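Local coordinates for protein CCMAN5 (Cellulosimicrobium cellulans, PDB 2XSG) that probably hydrolyses alpha-mannosidic linkages as a calcium-binding family 92 glycoside hydrolase, an activity used to produce mannose-6-phosphate on yeast-made human lysosomal enzymes, at residues V411-A414 / D415-K419; A532-Q536 / G537-Q541; V224-T227 / A228-G231; A262-D265 / Q266-L270. All coordinates share one frame; numbering follows the deposited sequence.

Interaction 1 of 4, residues V411-A414 / D415-K419; sequences VVVA and DAIAK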
# COMPACT_ATOMS: atom_id res chain seq x y z
N VAL A 411 1.60 11.56 12.27
CA VAL A 411 1.90 10.35 13.05
C VAL A 411 3.13 9.69 12.46
O VAL A 411 4.01 9.25 13.19
CB VAL A 411 0.69 9.39 13.05
CG1 VAL A 411 1.03 8.05 13.76
CG2 VAL A 411 -0.53 10.08 13.74
N VAL A 412 3.19 9.64 11.12
CA VAL A 412 4.31 9.03 10.42
C VAL A 412 5.63 9.79 10.67
O VAL A 412 6.69 9.18 10.90
CB VAL A 412 4.04 8.94 8.88
CG1 VAL A 412 5.21 8.30 8.16
CG2 VAL A 412 2.72 8.16 8.61
N VAL A 413 5.56 11.12 10.63
CA VAL A 413 6.75 11.95 10.91
C VAL A 413 7.19 11.70 12.35
O VAL A 413 8.38 11.51 12.64
CB VAL A 413 6.49 13.48 10.67
CG1 VAL A 413 7.74 14.29 11.05
CG2 VAL A 413 6.15 13.76 9.21
N ALA A 414 6.22 11.70 13.25
CA ALA A 414 6.47 11.44 14.68
C ALA A 414 7.07 10.06 14.91
O ALA A 414 7.83 9.88 15.86
CB ALA A 414 5.17 11.59 15.46
N ASP A 415 6.73 9.11 14.04
CA ASP A 415 7.25 7.74 14.10
C ASP A 415 8.77 7.74 13.95
O ASP A 415 9.46 7.07 14.72
CB ASP A 415 6.59 6.87 13.01
CG ASP A 415 6.85 5.38 13.22
OD1 ASP A 415 6.07 4.74 13.95
OD2 ASP A 415 7.82 4.86 12.64
N ALA A 416 9.27 8.48 12.97
CA ALA A 416 10.73 8.62 12.76
C ALA A 416 11.39 9.38 13.91
O ALA A 416 12.45 8.99 14.40
CB ALA A 416 11.02 9.28 11.44
N ILE A 417 10.76 10.45 14.37
CA ILE A 417 11.32 11.19 15.50
C ILE A 417 11.38 10.31 16.75
O ILE A 417 12.41 10.23 17.40
CB ILE A 417 10.57 12.52 15.78
CG1 ILE A 417 10.65 13.45 14.56
CG2 ILE A 417 11.15 13.18 17.04
CD1 ILE A 417 9.68 14.66 14.59
N ALA A 418 10.28 9.62 17.09
CA ALA A 418 10.29 8.77 18.29
C ALA A 418 11.36 7.69 18.17
O ALA A 418 11.97 7.29 19.17
CB ALA A 418 8.92 8.16 18.54
N LYS A 419 11.59 7.23 16.94
CA LYS A 419 12.61 6.21 16.65
C LYS A 419 14.04 6.74 16.57
O LYS A 419 14.96 5.99 16.23
CB LYS A 419 12.26 5.42 15.36
CG LYS A 419 11.24 4.30 15.56
CD LYS A 419 10.79 3.69 14.24
CE LYS A 419 9.71 2.64 14.45
NZ LYS A 419 8.38 3.20 14.83

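Interaction 2 of 4, residues A532-Q536 / G537-Q541; sequences AGLYQ and GTLWQ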
# COMPACT_ATOMS: atom_id res chain seq x y z
N ALA A 532 -23.09 6.18 13.83
CA ALA A 532 -22.49 7.35 14.50
C ALA A 532 -21.51 8.20 13.66
O ALA A 532 -20.53 8.77 14.20
CB ALA A 532 -21.84 6.94 15.83
N GLY A 533 -21.76 8.29 12.35
CA GLY A 533 -20.95 9.10 11.45
C GLY A 533 -19.58 8.51 11.11
O GLY A 533 -18.76 9.18 10.50
N LEU A 534 -19.35 7.26 11.51
CA LEU A 534 -18.04 6.61 11.34
C LEU A 534 -17.76 6.16 9.91
O LEU A 534 -18.65 5.72 9.19
CB LEU A 534 -17.89 5.40 12.26
CG LEU A 534 -17.87 5.58 13.78
CD1 LEU A 534 -17.89 4.21 14.41
CD2 LEU A 534 -16.65 6.36 14.24
N TYR A 535 -16.49 6.24 9.53
CA TYR A 535 -16.07 5.80 8.21
C TYR A 535 -15.46 4.40 8.20
O TYR A 535 -14.42 4.16 8.83
CB TYR A 535 -15.11 6.82 7.59
CG TYR A 535 -15.86 7.96 6.93
CD1 TYR A 535 -16.07 7.97 5.54
CD2 TYR A 535 -16.38 9.02 7.69
CE1 TYR A 535 -16.78 9.02 4.93
CE2 TYR A 535 -17.09 10.06 7.10
CZ TYR A 535 -17.29 10.05 5.72
OH TYR A 535 -17.99 11.07 5.11
N GLN A 536 -16.11 3.49 7.47
CA GLN A 536 -15.62 2.13 7.23
C GLN A 536 -15.35 1.33 8.51
O GLN A 536 -14.42 0.52 8.56
CB GLN A 536 -14.35 2.17 6.39
CG GLN A 536 -14.52 2.32 4.89
CD GLN A 536 -13.16 2.14 4.20
OE1 GLN A 536 -12.38 3.09 4.13
NE2 GLN A 536 -12.87 0.92 3.71
N GLY A 537 -16.18 1.54 9.54
CA GLY A 537 -16.07 0.73 10.75
C GLY A 537 -17.14 0.95 11.79
O GLY A 537 -18.10 1.71 11.58
N THR A 538 -16.96 0.28 12.94
CA THR A 538 -17.93 0.28 14.02
C THR A 538 -17.30 0.96 15.24
O THR A 538 -16.07 1.13 15.30
CB THR A 538 -18.29 -1.16 14.46
OG1 THR A 538 -17.18 -1.73 15.15
CG2 THR A 538 -18.65 -2.04 13.27
N LEU A 539 -18.14 1.31 16.21
CA LEU A 539 -17.64 1.88 17.47
C LEU A 539 -16.67 0.94 18.21
O LEU A 539 -15.64 1.39 18.69
CB LEU A 539 -18.80 2.35 18.36
CG LEU A 539 -19.52 3.59 17.79
CD1 LEU A 539 -20.92 3.70 18.32
CD2 LEU A 539 -18.74 4.88 18.04
N TRP A 540 -16.98 -0.36 18.29
CA TRP A 540 -16.05 -1.33 18.88
C TRP A 540 -14.67 -1.30 18.22
O TRP A 540 -13.65 -1.47 18.89
CB TRP A 540 -16.59 -2.74 18.80
CG TRP A 540 -17.50 -3.15 19.91
CD1 TRP A 540 -18.86 -3.16 19.89
CD2 TRP A 540 -17.12 -3.62 21.21
NE1 TRP A 540 -19.35 -3.60 21.10
CE2 TRP A 540 -18.30 -3.90 21.92
CE3 TRP A 540 -15.88 -3.82 21.85
CZ2 TRP A 540 -18.29 -4.38 23.23
CZ3 TRP A 540 -15.88 -4.31 23.15
CH2 TRP A 540 -17.08 -4.57 23.83
N GLN A 541 -14.65 -1.10 16.90
CA GLN A 541 -13.40 -1.10 16.13
C GLN A 541 -12.65 0.23 16.32
O GLN A 541 -11.43 0.25 16.58
CB GLN A 541 -13.70 -1.40 14.65
CG GLN A 541 -14.20 -2.85 14.42
CD GLN A 541 -14.96 -3.04 13.12
OE1 GLN A 541 -15.09 -2.12 12.31
NE2 GLN A 541 -15.48 -4.27 12.90
O HOH W 1 -13.84 -1.95 9.80

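Interaction 3 of 4, residues V224-T227 / A228-G231; sequences VDAT and AQDG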
# COMPACT_ATOMS: atom_id res chain seq x y z
N VAL A 224 -4.41 11.05 -38.39
CA VAL A 224 -3.76 11.92 -39.37
C VAL A 224 -2.24 11.76 -39.38
O VAL A 224 -1.66 11.10 -38.51
CB VAL A 224 -4.06 13.41 -39.06
CG1 VAL A 224 -5.53 13.76 -39.38
CG2 VAL A 224 -3.72 13.72 -37.60
N ASP A 225 -1.60 12.39 -40.36
CA ASP A 225 -0.15 12.33 -40.46
C ASP A 225 0.54 13.38 -39.60
O ASP A 225 1.77 13.37 -39.50
CB ASP A 225 0.32 12.44 -41.91
CG ASP A 225 -0.05 11.22 -42.76
OD1 ASP A 225 -0.13 10.09 -42.23
OD2 ASP A 225 -0.26 11.42 -43.97
N ALA A 226 -0.22 14.29 -38.98
CA ALA A 226 0.40 15.33 -38.13
C ALA A 226 1.23 14.74 -37.00
O ALA A 226 0.86 13.72 -36.41
CB ALA A 226 -0.65 16.32 -37.59
N THR A 227 2.33 15.41 -36.67
CA THR A 227 3.30 14.86 -35.73
C THR A 227 3.10 15.34 -34.29
O THR A 227 3.88 14.98 -33.41
CB THR A 227 4.73 15.22 -36.17
OG1 THR A 227 4.79 16.63 -36.42
CG2 THR A 227 5.14 14.45 -37.44
N ALA A 228 2.07 16.16 -34.07
CA ALA A 228 1.80 16.75 -32.73
C ALA A 228 0.30 16.75 -32.41
O ALA A 228 -0.53 17.05 -33.28
CB ALA A 228 2.35 18.18 -32.64
N GLN A 229 -0.03 16.41 -31.17
CA GLN A 229 -1.39 16.53 -30.67
C GLN A 229 -1.33 17.02 -29.24
O GLN A 229 -0.37 16.74 -28.51
CB GLN A 229 -2.14 15.18 -30.70
CG GLN A 229 -2.25 14.49 -32.07
CD GLN A 229 -3.24 15.16 -33.03
OE1 GLN A 229 -4.07 15.95 -32.63
NE2 GLN A 229 -3.17 14.80 -34.30
N ASP A 230 -2.38 17.73 -28.83
CA ASP A 230 -2.47 18.27 -27.49
C ASP A 230 -3.94 18.47 -27.14
O ASP A 230 -4.61 19.29 -27.76
CB ASP A 230 -1.71 19.60 -27.43
CG ASP A 230 -1.49 20.09 -26.01
OD1 ASP A 230 -1.87 19.39 -25.04
OD2 ASP A 230 -0.93 21.21 -25.88
N GLY A 231 -4.45 17.74 -26.16
CA GLY A 231 -5.88 17.80 -25.85
C GLY A 231 -6.19 16.92 -24.66
O GLY A 231 -5.55 17.02 -23.63

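Interaction 4 of 4, residues A262-D265 / Q266-L270; sequences ARID and QQVEL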
# COMPACT_ATOMS: atom_id res chain seq x y z
N ALA A 262 12.99 12.86 -18.80
CA ALA A 262 12.65 11.46 -19.08
C ALA A 262 13.64 10.82 -20.09
O ALA A 262 14.04 9.68 -19.93
CB ALA A 262 11.22 11.34 -19.58
N ARG A 263 14.03 11.59 -21.10
CA ARG A 263 15.05 11.17 -22.08
C ARG A 263 16.41 10.90 -21.45
O ARG A 263 17.05 9.89 -21.75
CB ARG A 263 15.17 12.24 -23.17
CG ARG A 263 14.01 12.21 -24.16
CD ARG A 263 14.04 13.48 -25.00
NE ARG A 263 12.95 13.54 -25.96
CZ ARG A 263 12.55 14.64 -26.59
NH1 ARG A 263 13.14 15.81 -26.34
NH2 ARG A 263 11.55 14.58 -27.48
N ILE A 264 16.85 11.81 -20.59
CA ILE A 264 18.08 11.63 -19.83
C ILE A 264 17.97 10.38 -18.94
O ILE A 264 18.85 9.52 -18.96
CB ILE A 264 18.38 12.87 -19.00
CG1 ILE A 264 18.77 14.02 -19.93
CG2 ILE A 264 19.46 12.57 -17.92
CD1 ILE A 264 18.69 15.38 -19.25
N ASP A 265 16.88 10.29 -18.18
CA ASP A 265 16.64 9.13 -17.32
C ASP A 265 16.74 7.84 -18.12
O ASP A 265 17.30 6.86 -17.64
CB ASP A 265 15.25 9.21 -16.66
CG ASP A 265 15.13 10.35 -15.66
OD1 ASP A 265 16.17 10.87 -15.17
OD2 ASP A 265 13.98 10.75 -15.36
N GLN A 266 16.18 7.86 -19.33
CA GLN A 266 16.16 6.68 -20.17
C GLN A 266 17.57 6.28 -20.58
O GLN A 266 17.90 5.10 -20.53
CB GLN A 266 15.26 6.83 -21.40
CG GLN A 266 15.02 5.49 -22.07
CD GLN A 266 13.93 5.51 -23.11
OE1 GLN A 266 12.75 5.17 -22.82
NE2 GLN A 266 14.28 5.92 -24.32
N GLN A 267 18.39 7.26 -20.98
CA GLN A 267 19.78 6.97 -21.35
C GLN A 267 20.59 6.48 -20.15
O GLN A 267 21.41 5.57 -20.29
CB GLN A 267 20.46 8.14 -22.08
CG GLN A 267 20.90 9.33 -21.24
CD GLN A 267 21.27 10.57 -22.08
OE1 GLN A 267 21.00 10.62 -23.29
NE2 GLN A 267 21.87 11.58 -21.43
N VAL A 268 20.32 7.05 -18.96
CA VAL A 268 20.99 6.62 -17.73
C VAL A 268 20.57 5.21 -17.33
O VAL A 268 21.41 4.35 -17.13
CB VAL A 268 20.80 7.63 -16.55
CG1 VAL A 268 21.29 7.03 -15.23
CG2 VAL A 268 21.57 8.93 -16.84
N GLU A 269 19.26 4.98 -17.28
CA GLU A 269 18.69 3.74 -16.80
C GLU A 269 18.90 2.54 -17.72
O GLU A 269 19.22 1.44 -17.27
CB GLU A 269 17.18 3.95 -16.60
CG GLU A 269 16.61 3.18 -15.46
CD GLU A 269 15.31 3.78 -14.95
OE1 GLU A 269 14.29 3.69 -15.68
OE2 GLU A 269 15.31 4.28 -13.80
N LEU A 270 18.69 2.77 -19.02
CA LEU A 270 18.65 1.69 -20.00
C LEU A 270 19.87 1.63 -20.92
O LEU A 270 20.23 0.54 -21.39
CB LEU A 270 17.38 1.80 -20.85
CG LEU A 270 16.04 1.88 -20.10
CD1 LEU A 270 14.91 1.89 -21.11
CD2 LEU A 270 15.86 0.77 -19.07

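Interaction 1 of 4, residues V411-A414 / D415-K419
V411 and D415 are joined by a backbone hydrogen bond, D415 N to V411 O at 2.9 Å, one of a series of i to i+4 bonds along helix 409-418. A414 O accepts A418 N at 2.8 Å. V413 O takes I417 N at 3.1 Å, with the donor in the carbonyl plane and an N-H...O angle of 167°. V412 O is shared by two weak bonds, from A416 N and D415 N, and D415 CB also presses on it, 3.1 Å away.

Apolar contact follows the same spacing. V413 and I417 run alongside each other on one flank of the helix, with V413 CG1 4.1 Å from I417 CD1; a chi1 of 177° sets CG1 beside the carbonyl carbon of V413, on the I417 side. Helix 455-474 covers this side through I471 and E474. V412, on another side, packs against F357 and L378 of helices 353-366 and 368-387, as expected in the (alpha/alpha)6 barrel of family 92 catalytic domains.

The ionic pair is buried. K419 NZ reaches back to the carboxylate of D415, 2.8 Å from OD2 and 2.9 Å from OD1; both hydrogen bonds of this salt bridge are weak. Y371 OH bonds to D415 OD2, S361 OG and G683 N bond to OD1, and K419 NZ has a second acceptor in S684 O.

Interaction 2 of 4, residues A532-Q536 / G537-Q541
The flat peptide joining T538 to L539 has a methyl group on one face: L534 CD1 lies over it, 3.4 Å from both T538 C and L539 N. A second flat group, the carboxamide of Q541, is approached at OE1 from both sides of its plane. T538 N comes from one side at 3.1 Å, 55° out of the carbonyl plane, and a water from the other. The first bond is half of a capping box at the start of helix 539-542. In the other half, Q541 N donates to T538 OG1 at 3.1 Å, so the N-cap side chain and the third residue of the helix each satisfy the other's backbone N-H. A hydrogen bond from Q541 NE2 to L583 O holds the far end of the carboxamide.

The loop entering this cap belongs to the catalytic domain and runs close to the metal site. The side chain of Q536 comes within about 4 Å of the calcium ion and about 5 Å of a bound bis-tris propane molecule, with NE2 bonded to A625 O. Q536 O bonds to ND2 of the calcium ligand N588, which makes Q536 a second-shell residue that can position N588. The water at Q541 OE1 also lies 2.8 Å from Q536 O and can donate to either, though it has more acceptors nearby than protons to give.

Apolar contact closes the turn beneath the cap: L534 CD1 meets L539 CD2 at 3.8 Å, and A532 CB touches L539 CD1 at 4.2 Å.

Interaction 3 of 4, residues V224-T227 / A228-G231
Q229 NE2, packed against V224 CG2 at 3.5 Å, is hydrogen-bonded to T216 OG1, and the same hydroxyl bonds to A226 O. T216 thus fastens both halves of the connection from strand 223-224 to strand 228-231, which passes from one antiparallel sheet to another in the N-terminal beta-sandwich domain, of the galactose mutarotase-like kind. No hydrogen bond joins 224-227 to 228-231 directly, so the polar links that tie the turn run to neighbouring strands.

The bend at chi2 (-73°) of Q229 brings its amide back to V224, where NE2 also bonds to T216. The nitrogen end of the amide meets V224, while OE1 lies farther off; the two side chains cross obliquely. A226 CB adds a looser contact, 4.4 Å from Q229 NE2.

Backbone bonds show the change of sheet. V224 pairs with T216 on strand 212-217, whereas T227, Q229 and G231 pair with V177, V175 and S173 on strand 169-179. D225 turns away from 228-231, and its OD1 bonds to Q215 NE2. The corner itself is exposed: T227 and A228 lie on the surface, over Q176.

At the entry to the strand the methyl of A228 sits beside the preceding carbonyl, with CB 3.6 Å from T227 O. On the same side of that peptide, T227 OG1 is 3.6 Å from A228 N, with no hydrogen bond between them.

Interaction 4 of 4, residues A262-D265 / Q266-L270
Q267 folds back along its own helix over I264. Its CB rests 3.8 Å from both I264 O and R263 O. CG lies between the backbone N and carbonyl carbon (chi1 76°), which presses it to 3.1 Å from I264 O, a tight approach. From there the chain extends, with CD 4.0 Å from I264 CA and, at the tip, NE2 4.2 Å from I264 CG1. V268 meets the other branch of I264, CG2 to CG2 at 4.3 Å.

Beneath the side chains four i to i+4 backbone bonds run through helix 259-270, from A262-Q266 to the closest, E269 N to D265 O at 2.7 Å; V268 N meets I264 O nearly along the C=O axis.

The charged ends turn to other partners. R263 and D265 each have one on the same helix, E260 and Q261, and one beyond it, E186 of strand 185-195 and T328, while E269 goes to R143 and S144. The polar chemistry thus works both within the helix and outward to neighbouring strands and loops, and R143, which bridges E269 and touches D265, would probably offset part of their acidic charge.

In the fold
From the N terminus the four contacts come in series, each within one unbroken stretch, so none nests in or crosses another. Interaction 3 closes the short connection that passes between two sheets of the N-terminal domain. Interaction 4 follows on helix 259-270, just after strand 248-255, and sets that helix against the larger sheet; the nearest atoms of interactions 3 and 4 are about 10 Å apart. Interaction 1 lies farther along, inside the helical barrel, where it joins three neighbouring helices. Interaction 2 closes the turn into helix 539-542 beside the calcium site. It lies across the chain's centre from interaction 4, with centres about 48 Å apart.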